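Local coordinates for secreted protein (Streptomyces lividans TK24, PDB 5LXZ) that probably acts as a secreted copper-radical oxidase of the AA5 family, related to galactose oxidase, whose copper centre carries out the oxidation chemistry, at residues T187-Y193 / Y207-L213; T141-P147 / I174-Q179; R293-T297 / P320-R325; K212-D216 / V373-K377. The protein carries 1 engineered substitution. One frame throughout, in Å; residues are numbered along the deposited sequence.

Contacts 1 and 2 belong to the same antiparallel sheet of the GlxA beta barrel and share one apolar layer, in which Phe142 of contact 2 packs on Leu213, Thr187 and Tyr193 of contact 1. Contact 2 lies farthest from the centre of the chain and has a rim of exposed residues bridged by waters, whereas half the touching residues of contact 1 are buried. Contacts 3 and 4 join loops and are partly buried, with no touching residue fully exposed. Contact 3 lies among propeller loops and relies on proline, glycine and water; contact 4 ties the chain leaving the barrel to a propeller loop through a carboxylate. Contacts 1 and 4 share Lys212 and Leu213.

Contact 1. Residues T187-Y193 / Y207-L213. With EDO (1,2-ethanediol), chain Q.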
loop_
_atom_site.group_PDB
_atom_site.type_symbol
_atom_site.label_atom_id
_atom_site.label_comp_id
_atom_site.label_asym_id
_atom_site.label_seq_id
_atom_site.Cartn_x
_atom_site.Cartn_y
_atom_site.Cartn_z
ATOM N N THR A 187 -6.957 -9.455 20.181
ATOM C CA THR A 187 -6.095 -8.284 20.145
ATOM C C THR A 187 -5.918 -7.860 18.712
ATOM O O THR A 187 -6.084 -8.657 17.780
ATOM C CB THR A 187 -4.726 -8.535 20.794
ATOM O OG1 THR A 187 -3.941 -9.364 19.945
ATOM C CG2 THR A 187 -4.882 -9.178 22.165
ATOM N N GLY A 188 -5.530 -6.595 18.516
ATOM C CA GLY A 188 -5.339 -6.082 17.165
ATOM C C GLY A 188 -3.964 -5.536 16.866
ATOM O O GLY A 188 -3.716 -5.170 15.739
ATOM N N THR A 189 -3.083 -5.498 17.850
ATOM C CA THR A 189 -1.734 -4.965 17.647
ATOM C C THR A 189 -0.757 -5.813 18.440
ATOM O O THR A 189 -1.154 -6.582 19.312
ATOM C CB THR A 189 -1.611 -3.495 18.091
ATOM O OG1 THR A 189 -1.923 -3.349 19.495
ATOM C CG2 THR A 189 -2.528 -2.617 17.253
ATOM N N GLU A 190 0.522 -5.631 18.158
ATOM C CA GLU A 190 1.562 -6.313 18.898
ATOM C C GLU A 190 1.518 -5.947 20.377
ATOM O O GLU A 190 1.315 -4.784 20.740
ATOM C CB GLU A 190 2.906 -5.881 18.345
ATOM C CG GLU A 190 4.126 -6.492 19.017
ATOM C CD GLU A 190 5.415 -5.894 18.511
ATOM O OE1 GLU A 190 5.598 -5.932 17.281
ATOM O OE2 GLU A 190 6.240 -5.443 19.356
ATOM N N ASP A 191 1.820 -6.911 21.233
ATOM C CA ASP A 191 2.068 -6.638 22.632
ATOM C C ASP A 191 3.187 -7.557 23.140
ATOM O O ASP A 191 3.549 -8.507 22.473
ATOM C CB ASP A 191 0.796 -6.741 23.490
ATOM C CG ASP A 191 0.853 -5.926 24.774
ATOM O OD1 ASP A 191 1.867 -5.181 25.041
ATOM O OD2 ASP A 191 -0.144 -6.016 25.534
ATOM N N ASN A 192 3.731 -7.170 24.275
ATOM C CA ASN A 192 4.674 -7.943 25.057
ATOM C C ASN A 192 3.868 -8.625 26.128
ATOM O O ASN A 192 3.042 -7.965 26.819
ATOM C CB ASN A 192 5.714 -6.992 25.654
ATOM C CG ASN A 192 6.806 -7.669 26.418
ATOM O OD1 ASN A 192 6.562 -8.452 27.304
ATOM N ND2 ASN A 192 8.042 -7.244 26.153
ATOM N N TYR A 193 4.074 -9.925 26.281
ATOM C CA TYR A 193 3.234 -10.763 27.111
ATOM C C TYR A 193 3.998 -11.280 28.302
ATOM O O TYR A 193 5.090 -11.806 28.140
ATOM C CB TYR A 193 2.681 -11.962 26.309
ATOM C CG TYR A 193 1.595 -11.513 25.373
ATOM C CD1 TYR A 193 1.913 -10.858 24.179
ATOM C CD2 TYR A 193 0.270 -11.655 25.685
ATOM C CE1 TYR A 193 0.927 -10.395 23.328
ATOM C CE2 TYR A 193 -0.732 -11.181 24.860
ATOM C CZ TYR A 193 -0.410 -10.546 23.668
ATOM O OH TYR A 193 -1.442 -10.033 22.877
ATOM N N TYR A 207 9.729 -13.693 28.229
ATOM C CA TYR A 207 8.467 -12.976 27.890
ATOM C C TYR A 207 8.069 -13.315 26.475
ATOM O O TYR A 207 8.855 -13.851 25.708
ATOM C CB TYR A 207 8.652 -11.468 28.047
ATOM C CG TYR A 207 9.729 -10.897 27.195
ATOM C CD1 TYR A 207 11.065 -10.905 27.629
ATOM C CD2 TYR A 207 9.461 -10.403 25.933
ATOM C CE1 TYR A 207 12.054 -10.405 26.831
ATOM C CE2 TYR A 207 10.465 -9.907 25.128
ATOM C CZ TYR A 207 11.760 -9.923 25.579
ATOM O OH TYR A 207 12.737 -9.400 24.751
ATOM N N GLY A 208 6.837 -12.976 26.110
ATOM C CA GLY A 208 6.332 -13.251 24.786
ATOM C C GLY A 208 6.155 -11.977 24.002
ATOM O O GLY A 208 5.974 -10.901 24.610
ATOM N N ILE A 209 6.268 -12.095 22.709
ATOM C CA ILE A 209 5.822 -11.027 21.775
ATOM C C ILE A 209 4.901 -11.647 20.762
ATOM O O ILE A 209 5.247 -12.647 20.140
ATOM C CB ILE A 209 6.987 -10.339 21.045
ATOM C CG1 ILE A 209 7.976 -9.762 22.051
ATOM C CG2 ILE A 209 6.455 -9.257 20.088
ATOM C CD1 ILE A 209 7.592 -8.461 22.686
ATOM N N ALA A 210 3.731 -11.049 20.530
ATOM C CA ALA A 210 2.850 -11.543 19.517
ATOM C C ALA A 210 2.278 -10.360 18.784
ATOM O O ALA A 210 2.057 -9.330 19.405
ATOM C CB ALA A 210 1.721 -12.335 20.125
ATOM N N GLN A 211 2.020 -10.552 17.506
ATOM C CA GLN A 211 1.172 -9.661 16.738
ATOM C C GLN A 211 -0.277 -9.918 17.079
ATOM O O GLN A 211 -0.576 -10.562 18.103
ATOM C CB GLN A 211 1.446 -9.836 15.246
ATOM C CG GLN A 211 2.870 -9.590 14.859
ATOM C CD GLN A 211 3.326 -8.207 15.205
ATOM O OE1 GLN A 211 2.580 -7.225 15.038
ATOM N NE2 GLN A 211 4.508 -8.120 15.777
ATOM N N LYS A 212 -1.208 -9.409 16.305
ATOM C CA LYS A 212 -2.621 -9.630 16.580
ATOM C C LYS A 212 -2.946 -11.102 16.832
ATOM O O LYS A 212 -2.485 -11.993 16.113
ATOM C CB LYS A 212 -3.508 -9.075 15.491
ATOM C CG LYS A 212 -3.378 -9.743 14.163
ATOM C CD LYS A 212 -4.562 -9.408 13.257
ATOM C CE LYS A 212 -4.512 -10.364 12.064
ATOM N NZ LYS A 212 -5.680 -10.243 11.148
ATOM N N LEU A 213 -3.756 -11.299 17.846
ATOM C CA LEU A 213 -4.271 -12.620 18.237
ATOM C C LEU A 213 -5.783 -12.529 18.087
ATOM O O LEU A 213 -6.489 -11.979 18.949
ATOM C CB LEU A 213 -3.837 -12.978 19.651
ATOM C CG LEU A 213 -2.322 -13.083 19.881
ATOM C CD1 LEU A 213 -1.981 -13.231 21.365
ATOM C CD2 LEU A 213 -1.688 -14.209 19.050
HETATM C C1 EDO Q . 8.677 -2.008 19.962
HETATM O O1 EDO Q . 8.227 -0.663 20.109
HETATM C C2 EDO Q . 7.593 -2.720 19.184
HETATM O O2 EDO Q . 7.986 -3.934 18.551
HETATM O O HOH W 1 -1.150 -9.163 20.405
#
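Glu190 and Gln211 meet at the end of the pairing, Glu190 just before strand 191-195 and Gln211 just after strand 206-210, with carboxylate and amide planes turned 90° apart. Gln211 NE2 donates to Glu190 OE1 (2.9 Å) from the anti side, out of the carboxylate plane, while the oxygen lies in the plane of the amide. The bend of the glutamine chain at its second torsion (chi2 -59°) folds the amide back to make this bond, and its OE1 accepts from Gly319 N. On the same face as Ile209, the Asn192 amide lies almost parallel to the Tyr207 ring, planes 20° apart, with ND2 3.5 Å from CD2; Asn192 OD1 is held by Lys136. On the face of Tyr193 and Ala210, Tyr193 CE1 rests on Ala210 CB (3.8 Å), and Leu213 CD1 comes from the opposite direction to 3.6 Å from Tyr193 OH. Gly208 suits its place, since a side chain would crowd Tyr193 CB. A water in the ring plane, 2.6 Å from Tyr193 OH, is also bonded to Thr187 OG1; Tyr193 OH is bonded to Asn138 ND2 as well. The strands pair antiparallel through the hydrogen-bonded pairs Asp191/Ala210 and Tyr193/Gly208, extended by Thr187 N to Leu213 O (2.8 Å) and Leu213 N to Thr187 OG1 (2.9 Å). Strand 132-135 flanks strand 191-195 and strand 111-118 flanks strand 206-210, while Phe142 of strand 141-144 covers Tyr193, Thr187 and Leu213.

Contact 2. Residues T141-P147 / I174-Q179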
loop_
_atom_site.group_PDB
_atom_site.type_symbol
_atom_site.label_atom_id
_atom_site.label_comp_id
_atom_site.label_asym_id
_atom_site.label_seq_id
_atom_site.Cartn_x
_atom_site.Cartn_y
_atom_site.Cartn_z
ATOM N N THR A 141 -5.442 -12.433 28.046
ATOM C CA THR A 141 -4.731 -13.680 28.296
ATOM C C THR A 141 -4.976 -14.722 27.191
ATOM O O THR A 141 -6.088 -14.866 26.696
ATOM C CB THR A 141 -5.126 -14.238 29.674
ATOM O OG1 THR A 141 -4.710 -13.298 30.678
ATOM C CG2 THR A 141 -4.468 -15.561 29.963
ATOM N N PHE A 142 -3.913 -15.426 26.858
ATOM C CA PHE A 142 -3.904 -16.514 25.882
ATOM C C PHE A 142 -3.153 -17.664 26.443
ATOM O O PHE A 142 -2.201 -17.472 27.210
ATOM C CB PHE A 142 -3.313 -16.052 24.553
ATOM C CG PHE A 142 -4.051 -14.874 23.985
ATOM C CD1 PHE A 142 -3.755 -13.572 24.413
ATOM C CD2 PHE A 142 -5.106 -15.045 23.111
ATOM C CE1 PHE A 142 -4.476 -12.515 23.953
ATOM C CE2 PHE A 142 -5.819 -13.962 22.632
ATOM C CZ PHE A 142 -5.523 -12.706 23.071
ATOM N N VAL A 143 -3.582 -18.870 26.069
ATOM C CA VAL A 143 -3.042 -20.099 26.629
ATOM C C VAL A 143 -2.416 -20.957 25.543
ATOM O O VAL A 143 -3.024 -21.113 24.482
ATOM C CB VAL A 143 -4.187 -20.899 27.283
ATOM C CG1 VAL A 143 -3.618 -22.036 28.113
ATOM C CG2 VAL A 143 -5.045 -19.991 28.154
ATOM N N SER A 144 -1.243 -21.525 25.794
ATOM C CA SER A 144 -0.660 -22.458 24.850
ATOM C C SER A 144 -1.375 -23.824 24.902
ATOM O O SER A 144 -1.903 -24.206 25.933
ATOM C CB SER A 144 0.815 -22.659 25.139
ATOM O OG SER A 144 1.000 -23.229 26.451
ATOM N N LYS A 145 -1.382 -24.531 23.778
ATOM C CA LYS A 145 -1.987 -25.871 23.685
ATOM C C LYS A 145 -0.959 -27.001 23.696
ATOM O O LYS A 145 -1.289 -28.175 23.946
ATOM C CB LYS A 145 -2.864 -25.951 22.429
ATOM C CG LYS A 145 -4.029 -24.967 22.409
ATOM C CD LYS A 145 -5.049 -25.271 23.488
ATOM C CE LYS A 145 -6.218 -24.302 23.424
ATOM N NZ LYS A 145 -7.099 -24.480 24.598
ATOM N N ASP A 146 0.282 -26.649 23.453
ATOM C CA ASP A 146 1.406 -27.532 23.479
ATOM C C ASP A 146 2.530 -26.907 24.272
ATOM O O ASP A 146 2.617 -25.684 24.407
ATOM C CB ASP A 146 1.940 -27.786 22.062
ATOM C CG ASP A 146 1.263 -28.956 21.380
ATOM O OD1 ASP A 146 0.902 -29.941 22.076
ATOM O OD2 ASP A 146 1.099 -28.869 20.151
ATOM N N PRO A 147 3.459 -27.737 24.741
ATOM C CA PRO A 147 4.684 -27.218 25.334
ATOM C C PRO A 147 5.565 -26.573 24.296
ATOM O O PRO A 147 5.452 -26.878 23.087
ATOM C CB PRO A 147 5.361 -28.471 25.924
ATOM C CG PRO A 147 4.849 -29.563 25.072
ATOM C CD PRO A 147 3.441 -29.218 24.732
ATOM N N ILE A 174 5.094 -20.543 19.613
ATOM C CA ILE A 174 4.037 -21.424 20.071
ATOM C C ILE A 174 2.655 -20.827 19.801
ATOM O O ILE A 174 2.420 -19.629 20.034
ATOM C CB ILE A 174 4.246 -21.761 21.553
ATOM C CG1 ILE A 174 3.330 -22.881 22.009
ATOM C CG2 ILE A 174 4.105 -20.540 22.455
ATOM C CD1 ILE A 174 3.673 -24.219 21.353
ATOM N N TYR A 175 1.721 -21.654 19.335
ATOM C CA TYR A 175 0.361 -21.224 19.153
ATOM C C TYR A 175 -0.274 -21.001 20.528
ATOM O O TYR A 175 -0.172 -21.864 21.425
ATOM C CB TYR A 175 -0.438 -22.247 18.312
ATOM C CG TYR A 175 -1.884 -21.902 18.189
ATOM C CD1 TYR A 175 -2.321 -20.885 17.305
ATOM C CD2 TYR A 175 -2.850 -22.530 18.966
ATOM C CE1 TYR A 175 -3.639 -20.546 17.196
ATOM C CE2 TYR A 175 -4.196 -22.183 18.865
ATOM C CZ TYR A 175 -4.589 -21.196 17.986
ATOM O OH TYR A 175 -5.882 -20.830 17.900
ATOM N N VAL A 176 -0.951 -19.876 20.677
ATOM C CA VAL A 176 -1.734 -19.564 21.834
ATOM C C VAL A 176 -3.148 -19.199 21.445
ATOM O O VAL A 176 -3.406 -18.759 20.329
ATOM C CB VAL A 176 -1.098 -18.470 22.722
ATOM C CG1 VAL A 176 0.283 -18.897 23.159
ATOM C CG2 VAL A 176 -1.073 -17.128 22.004
ATOM N N GLU A 177 -4.087 -19.415 22.356
ATOM C CA GLU A 177 -5.488 -19.198 22.094
ATOM C C GLU A 177 -6.206 -18.662 23.311
ATOM O O GLU A 177 -5.893 -19.071 24.440
ATOM C CB GLU A 177 -6.076 -20.545 21.696
ATOM C CG GLU A 177 -7.477 -20.535 21.144
ATOM C CD GLU A 177 -7.812 -21.903 20.576
ATOM O OE1 GLU A 177 -7.474 -22.155 19.414
ATOM O OE2 GLU A 177 -8.418 -22.712 21.320
ATOM N N ALA A 178 -7.213 -17.843 23.102
ATOM C CA ALA A 178 -8.058 -17.372 24.204
ATOM C C ALA A 178 -8.796 -18.562 24.828
ATOM O O ALA A 178 -9.093 -19.522 24.158
ATOM C CB ALA A 178 -9.062 -16.360 23.718
ATOM N N GLN A 179 -9.080 -18.445 26.110
ATOM C CA GLN A 179 -9.846 -19.495 26.818
ATOM C C GLN A 179 -11.297 -19.544 26.375
ATOM O O GLN A 179 -11.895 -20.630 26.306
ATOM C CB GLN A 179 -9.737 -19.252 28.323
ATOM C CG GLN A 179 -8.290 -19.342 28.810
ATOM C CD GLN A 179 -8.059 -18.704 30.164
ATOM O OE1 GLN A 179 -7.995 -19.409 31.166
ATOM N NE2 GLN A 179 -7.916 -17.370 30.200
HETATM O O HOH W 2 -8.134 -16.255 27.705
HETATM O O HOH W 3 0.198 -24.474 21.441
HETATM O O HOH W 4 -8.742 -22.274 24.024
#
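Val143 and Glu177 form an antiparallel hydrogen-bonded pair, Val143 N to Glu177 O at 2.8 Å and Glu177 N to Val143 O at 2.9 Å, in strands whose directions differ by 131°, so that the pairing is strongly twisted and both donors stand above the carbonyl planes. On the buried side Phe142 CB packs against Val176 CG2 (3.6 Å), and the phenyl ring, carried past it, presents its edge to the carbonyl carbon of Glu177. Branched valine and flat phenylalanine fit here because Leu213 and strand 111-118, through Met114, close the apolar layer around them. Glu177 works on the other side. Its CG stands anti to the backbone N (chi1 -170°), which stretches the chain out between Tyr175 and Lys145. Tyr175 OH donates to the anti lone pair of Glu177 OE1 (2.6 Å), which lies in the plane of the tyrosine ring and also accepts from Asp106 N. Glu177 OE2 lies nearest Lys145 CE (3.4 Å), with NZ in a long salt bridge at 4.0 Å; a water 2.8 Å from that NZ spans the gap to OE2 and also donates to Ala178 O. Farther along, Ile174 CD1 reaches Asp146 O at 3.5 Å. The bonds from Tyr175 and Asp106 N probably fix the carboxylate, while Lys145, and more weakly Lys217, which also bonds Tyr175 OH, are likely to balance its charge from a distance.

Contact 3. Residues R293-T297 / P320-R325; sequences RQFPT and PDDVGR. With EDO (1,2-ethanediol), chain M; ACT (acetate ion), chain D; ACT (acetate ion), chain E.
Two loops of the Kelch beta-propeller meet here, Gln294 to Pro296 on the way into strand 301-303 and Pro320 to Arg325 between strands 309-311 and 328-330. Pro296 CD lies against Gly324 O at 3.0 Å, a close packing contact; Gly324 O accepts from Tyr311 OH. Gly324 suits its place, because its phi is positive and a CB would run into Gln294 O. The extended Gln294 chain brings OE1 to Pro320 CD (3.4 Å), and a water placed between Gln294 OE1 (2.9 Å) and Val323 O (2.8 Å) bridges the two loops. Arg325 turns a guanidinium face toward Pro296, CZ 4.3 Å from CB; its NE donates in the guanidinium plane to Pro320 O (2.9 Å), and NH1 pairs with Glu350. Phe295 points away, into an aromatic cluster: edge-to-face with Tyr311, beside Trp330 and Phe337, with a bound ethanediol carbon over one face. If this phenylalanine were an alanine, Tyr311 and Trp330 would probably lose their ring partner and a gap would open beneath the loop. The contact thus joins the chain entering the blade of strands 301-303 to 337-339 to a loop within that same blade, as in the Kelch propeller of galactose oxidase relatives.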
loop_
_atom_site.group_PDB
_atom_site.type_symbol
_atom_site.label_atom_id
_atom_site.label_comp_id
_atom_site.label_asym_id
_atom_site.label_seq_id
_atom_site.Cartn_x
_atom_site.Cartn_y
_atom_site.Cartn_z
ATOM N N ARG A 293 13.901 3.838 13.197
ATOM C CA ARG A 293 12.584 4.461 13.256
ATOM C C ARG A 293 11.548 3.484 12.771
ATOM O O ARG A 293 11.545 3.020 11.631
ATOM C CB ARG A 293 12.465 5.766 12.528
ATOM C CG ARG A 293 11.092 6.349 12.813
ATOM C CD ARG A 293 10.999 7.821 12.642
ATOM N NE ARG A 293 11.806 8.632 13.535
ATOM C CZ ARG A 293 11.508 8.966 14.799
ATOM N NH1 ARG A 293 10.416 8.520 15.413
ATOM N NH2 ARG A 293 12.321 9.777 15.452
ATOM N N GLN A 294 10.692 3.138 13.735
ATOM C CA GLN A 294 9.746 2.070 13.552
ATOM C C GLN A 294 8.373 2.559 13.150
ATOM O O GLN A 294 7.874 3.559 13.686
ATOM C CB GLN A 294 9.664 1.246 14.838
ATOM C CG GLN A 294 8.832 -0.006 14.721
ATOM C CD GLN A 294 8.709 -0.733 16.032
ATOM O OE1 GLN A 294 7.619 -0.773 16.646
ATOM N NE2 GLN A 294 9.779 -1.345 16.446
ATOM N N PHE A 295 7.802 1.833 12.189
ATOM C CA PHE A 295 6.442 2.052 11.724
ATOM C C PHE A 295 5.726 0.715 11.558
ATOM O O PHE A 295 6.380 -0.300 11.350
ATOM C CB PHE A 295 6.435 2.733 10.333
ATOM C CG PHE A 295 7.028 4.107 10.295
ATOM C CD1 PHE A 295 8.378 4.289 10.046
ATOM C CD2 PHE A 295 6.225 5.221 10.508
ATOM C CE1 PHE A 295 8.917 5.548 10.023
ATOM C CE2 PHE A 295 6.775 6.509 10.482
ATOM C CZ PHE A 295 8.126 6.659 10.190
ATOM N N PRO A 296 4.397 0.749 11.533
ATOM C CA PRO A 296 3.653 -0.413 11.086
ATOM C C PRO A 296 3.917 -0.717 9.626
ATOM O O PRO A 296 4.603 0.071 8.984
ATOM C CB PRO A 296 2.186 0.001 11.262
ATOM C CG PRO A 296 2.219 1.479 11.337
ATOM C CD PRO A 296 3.530 1.887 11.884
ATOM N N THR A 297 3.336 -1.775 9.108
ATOM C CA THR A 297 3.578 -2.182 7.718
ATOM C C THR A 297 2.865 -1.286 6.735
ATOM O O THR A 297 1.930 -0.570 7.070
ATOM C CB THR A 297 3.144 -3.634 7.481
ATOM O OG1 THR A 297 1.721 -3.735 7.616
ATOM C CG2 THR A 297 3.879 -4.568 8.394
ATOM N N PRO A 320 3.188 -2.411 17.452
ATOM C CA PRO A 320 2.427 -1.906 18.610
ATOM C C PRO A 320 1.507 -0.754 18.253
ATOM O O PRO A 320 1.687 -0.108 17.195
ATOM C CB PRO A 320 3.504 -1.443 19.548
ATOM C CG PRO A 320 4.643 -1.141 18.692
ATOM C CD PRO A 320 4.613 -2.068 17.518
ATOM N N ASP A 321 0.585 -0.448 19.146
ATOM C CA ASP A 321 -0.355 0.640 18.908
ATOM C C ASP A 321 0.166 2.000 19.308
ATOM O O ASP A 321 -0.550 2.991 19.148
ATOM C CB ASP A 321 -1.698 0.369 19.580
ATOM C CG ASP A 321 -1.607 0.308 21.061
ATOM O OD1 ASP A 321 -0.557 0.614 21.687
ATOM O OD2 ASP A 321 -2.631 -0.177 21.625
ATOM N N ASP A 322 1.387 2.087 19.771
ATOM C CA ASP A 322 1.893 3.323 20.390
ATOM C C ASP A 322 3.276 3.748 19.916
ATOM O O ASP A 322 3.933 4.580 20.532
ATOM C CB ASP A 322 1.859 3.169 21.910
ATOM C CG ASP A 322 2.836 2.138 22.441
ATOM O OD1 ASP A 322 3.455 1.325 21.709
ATOM O OD2 ASP A 322 2.990 2.122 23.683
ATOM N N VAL A 323 3.695 3.179 18.787
ATOM C CA VAL A 323 4.924 3.568 18.150
ATOM C C VAL A 323 4.567 3.675 16.679
ATOM O O VAL A 323 4.087 2.714 16.074
ATOM C CB VAL A 323 6.039 2.518 18.299
ATOM C CG1 VAL A 323 7.284 2.961 17.574
ATOM C CG2 VAL A 323 6.306 2.258 19.784
ATOM N N GLY A 324 4.867 4.816 16.081
ATOM C CA GLY A 324 4.705 4.967 14.654
ATOM C C GLY A 324 3.284 5.023 14.160
ATOM O O GLY A 324 3.000 4.654 13.026
ATOM N N ARG A 325 2.365 5.421 15.031
ATOM C CA ARG A 325 0.991 5.467 14.699
ATOM C C ARG A 325 0.498 6.886 14.518
ATOM O O ARG A 325 -0.662 7.086 14.155
ATOM C CB ARG A 325 0.148 4.745 15.768
ATOM C CG ARG A 325 0.503 3.306 15.888
ATOM C CD ARG A 325 -0.175 2.505 14.848
ATOM N NE ARG A 325 0.027 1.075 15.072
ATOM C CZ ARG A 325 -0.679 0.127 14.460
ATOM N NH1 ARG A 325 -1.699 0.458 13.710
ATOM N NH2 ARG A 325 -0.406 -1.159 14.695
HETATM C C1 EDO M . 7.379 8.015 14.468
HETATM O O1 EDO M . 6.770 7.708 15.730
HETATM C C2 EDO M . 7.897 6.727 13.840
HETATM O O2 EDO M . 8.674 5.910 14.744
HETATM C C ACT D . 10.508 10.330 18.554
HETATM O O ACT D . 11.678 9.897 18.440
HETATM O OXT ACT D . 10.214 11.489 18.188
HETATM C CH3 ACT D . 9.452 9.433 19.128
HETATM C C ACT E . 5.593 7.554 18.649
HETATM O O ACT E . 6.497 6.896 18.114
HETATM O OXT ACT E . 4.547 7.812 18.020
HETATM C CH3 ACT E . 5.786 8.024 20.065
HETATM O O HOH W 5 5.513 0.492 15.066
#

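Contact 4. Residues K212-D216 / V373-K377. With EDO (1,2-ethanediol), chain J.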
loop_
_atom_site.group_PDB
_atom_site.type_symbol
_atom_site.label_atom_id
_atom_site.label_comp_id
_atom_site.label_asym_id
_atom_site.label_seq_id
_atom_site.Cartn_x
_atom_site.Cartn_y
_atom_site.Cartn_z
ATOM N N LYS A 212 -1.208 -9.409 16.305
ATOM C CA LYS A 212 -2.621 -9.630 16.580
ATOM C C LYS A 212 -2.946 -11.102 16.832
ATOM O O LYS A 212 -2.485 -11.993 16.113
ATOM C CB LYS A 212 -3.508 -9.075 15.491
ATOM C CG LYS A 212 -3.378 -9.743 14.163
ATOM C CD LYS A 212 -4.562 -9.408 13.257
ATOM C CE LYS A 212 -4.512 -10.364 12.064
ATOM N NZ LYS A 212 -5.680 -10.243 11.148
ATOM N N LEU A 213 -3.756 -11.299 17.846
ATOM C CA LEU A 213 -4.271 -12.620 18.237
ATOM C C LEU A 213 -5.783 -12.529 18.087
ATOM O O LEU A 213 -6.489 -11.979 18.949
ATOM C CB LEU A 213 -3.837 -12.978 19.651
ATOM C CG LEU A 213 -2.322 -13.083 19.881
ATOM C CD1 LEU A 213 -1.981 -13.231 21.365
ATOM C CD2 LEU A 213 -1.688 -14.209 19.050
ATOM N N ALA A 214 -6.268 -13.013 16.950
ATOM C CA ALA A 214 -7.624 -12.763 16.579
ATOM C C ALA A 214 -8.162 -13.976 15.801
ATOM O O ALA A 214 -7.723 -15.080 16.058
ATOM C CB ALA A 214 -7.729 -11.409 15.851
ATOM N N LEU A 215 -9.127 -13.770 14.923
ATOM C CA LEU A 215 -9.789 -14.870 14.265
ATOM C C LEU A 215 -9.349 -15.182 12.862
ATOM O O LEU A 215 -9.619 -16.296 12.363
ATOM C CB LEU A 215 -11.292 -14.611 14.316
ATOM C CG LEU A 215 -11.865 -14.642 15.725
ATOM C CD1 LEU A 215 -13.349 -14.329 15.688
ATOM C CD2 LEU A 215 -11.588 -15.958 16.433
ATOM N N ASP A 216 -8.697 -14.247 12.182
ATOM C CA ASP A 216 -8.128 -14.497 10.867
ATOM C C ASP A 216 -6.632 -14.746 11.078
ATOM O O ASP A 216 -5.815 -13.816 11.050
ATOM C CB ASP A 216 -8.432 -13.300 9.953
ATOM C CG ASP A 216 -8.008 -13.499 8.546
ATOM O OD1 ASP A 216 -7.629 -14.635 8.143
ATOM O OD2 ASP A 216 -8.002 -12.469 7.823
ATOM N N VAL A 373 -7.761 -1.014 14.541
ATOM C CA VAL A 373 -6.613 -1.888 14.466
ATOM C C VAL A 373 -7.050 -3.374 14.341
ATOM O O VAL A 373 -8.042 -3.821 14.945
ATOM C CB VAL A 373 -5.653 -1.713 15.659
ATOM C CG1 VAL A 373 -5.000 -0.349 15.611
ATOM C CG2 VAL A 373 -6.352 -1.982 16.990
ATOM N N GLY A 374 -6.279 -4.131 13.569
ATOM C CA GLY A 374 -6.533 -5.552 13.395
ATOM C C GLY A 374 -7.889 -5.814 12.814
ATOM O O GLY A 374 -8.231 -5.234 11.779
ATOM N N GLU A 375 -8.671 -6.656 13.482
ATOM C CA GLU A 375 -9.953 -7.120 12.960
ATOM C C GLU A 375 -11.113 -6.340 13.515
ATOM O O GLU A 375 -12.269 -6.813 13.512
ATOM C CB GLU A 375 -10.092 -8.638 13.185
ATOM C CG GLU A 375 -8.997 -9.387 12.491
ATOM C CD GLU A 375 -8.906 -10.878 12.785
ATOM O OE1 GLU A 375 -9.861 -11.421 13.374
ATOM O OE2 GLU A 375 -7.815 -11.414 12.501
ATOM N N SER A 376 -10.835 -5.139 13.977
ATOM C CA SER A 376 -11.840 -4.270 14.540
ATOM C C SER A 376 -13.023 -4.051 13.629
ATOM O O SER A 376 -12.895 -3.974 12.378
ATOM C CB SER A 376 -11.207 -2.924 14.803
ATOM O OG SER A 376 -12.095 -1.931 15.280
ATOM N N LYS A 377 -14.194 -3.893 14.257
ATOM C CA LYS A 377 -15.401 -3.463 13.542
ATOM C C LYS A 377 -15.475 -1.986 13.267
ATOM O O LYS A 377 -16.384 -1.527 12.567
ATOM C CB LYS A 377 -16.668 -3.890 14.317
ATOM C CG LYS A 377 -16.829 -5.362 14.386
ATOM C CD LYS A 377 -18.263 -5.773 14.693
ATOM C CE LYS A 377 -18.472 -7.209 14.274
ATOM N NZ LYS A 377 -18.336 -7.364 12.805
HETATM C C1 EDO J . -12.142 -12.227 11.680
HETATM O O1 EDO J . -12.136 -11.237 12.728
HETATM C C2 EDO J . -13.465 -12.974 11.845
HETATM O O2 EDO J . -14.489 -12.117 11.424
#
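Glu375 lays its carboxylate against Ala214, with CD 3.3 Å from the Ala214 CB, and from there it binds two successive backbone N-H groups. Leu215 N donates to OE1 at 2.9 Å and Asp216 N to OE2 at 3.0 Å, both from the syn side and tilted out of the carboxylate plane. Lys212, its chain crossing the glutamate at about a right angle, adds a salt bridge from NZ to OE2 (2.8 Å) on the anti lone pair, so that this oxygen accepts twice. Glutamate suits the place because the extended chain beyond CG (chi2 172°) spans the gap between the loops, and small Ala214 leaves room for the carboxylate. With a leucine in place of Lys212, OE2 would probably keep Asp216 N but lose its counter-charge, leaving the carboxylate beside Asp216 with less to balance it. Asp216 itself is engaged by Arg428 and Tyr427. Glu375 is presented by a type II' turn from Val373 to Ser376, closed by Ser376 N to Val373 O (3.2 Å), in which Gly374 takes the positive phi of 60° that this turn needs at its second position. Through this glutamate the chain leaving strand 206-210 of the GlxA barrel is joined to the loop between strands 364-368 and 383-387 of a four-stranded propeller blade.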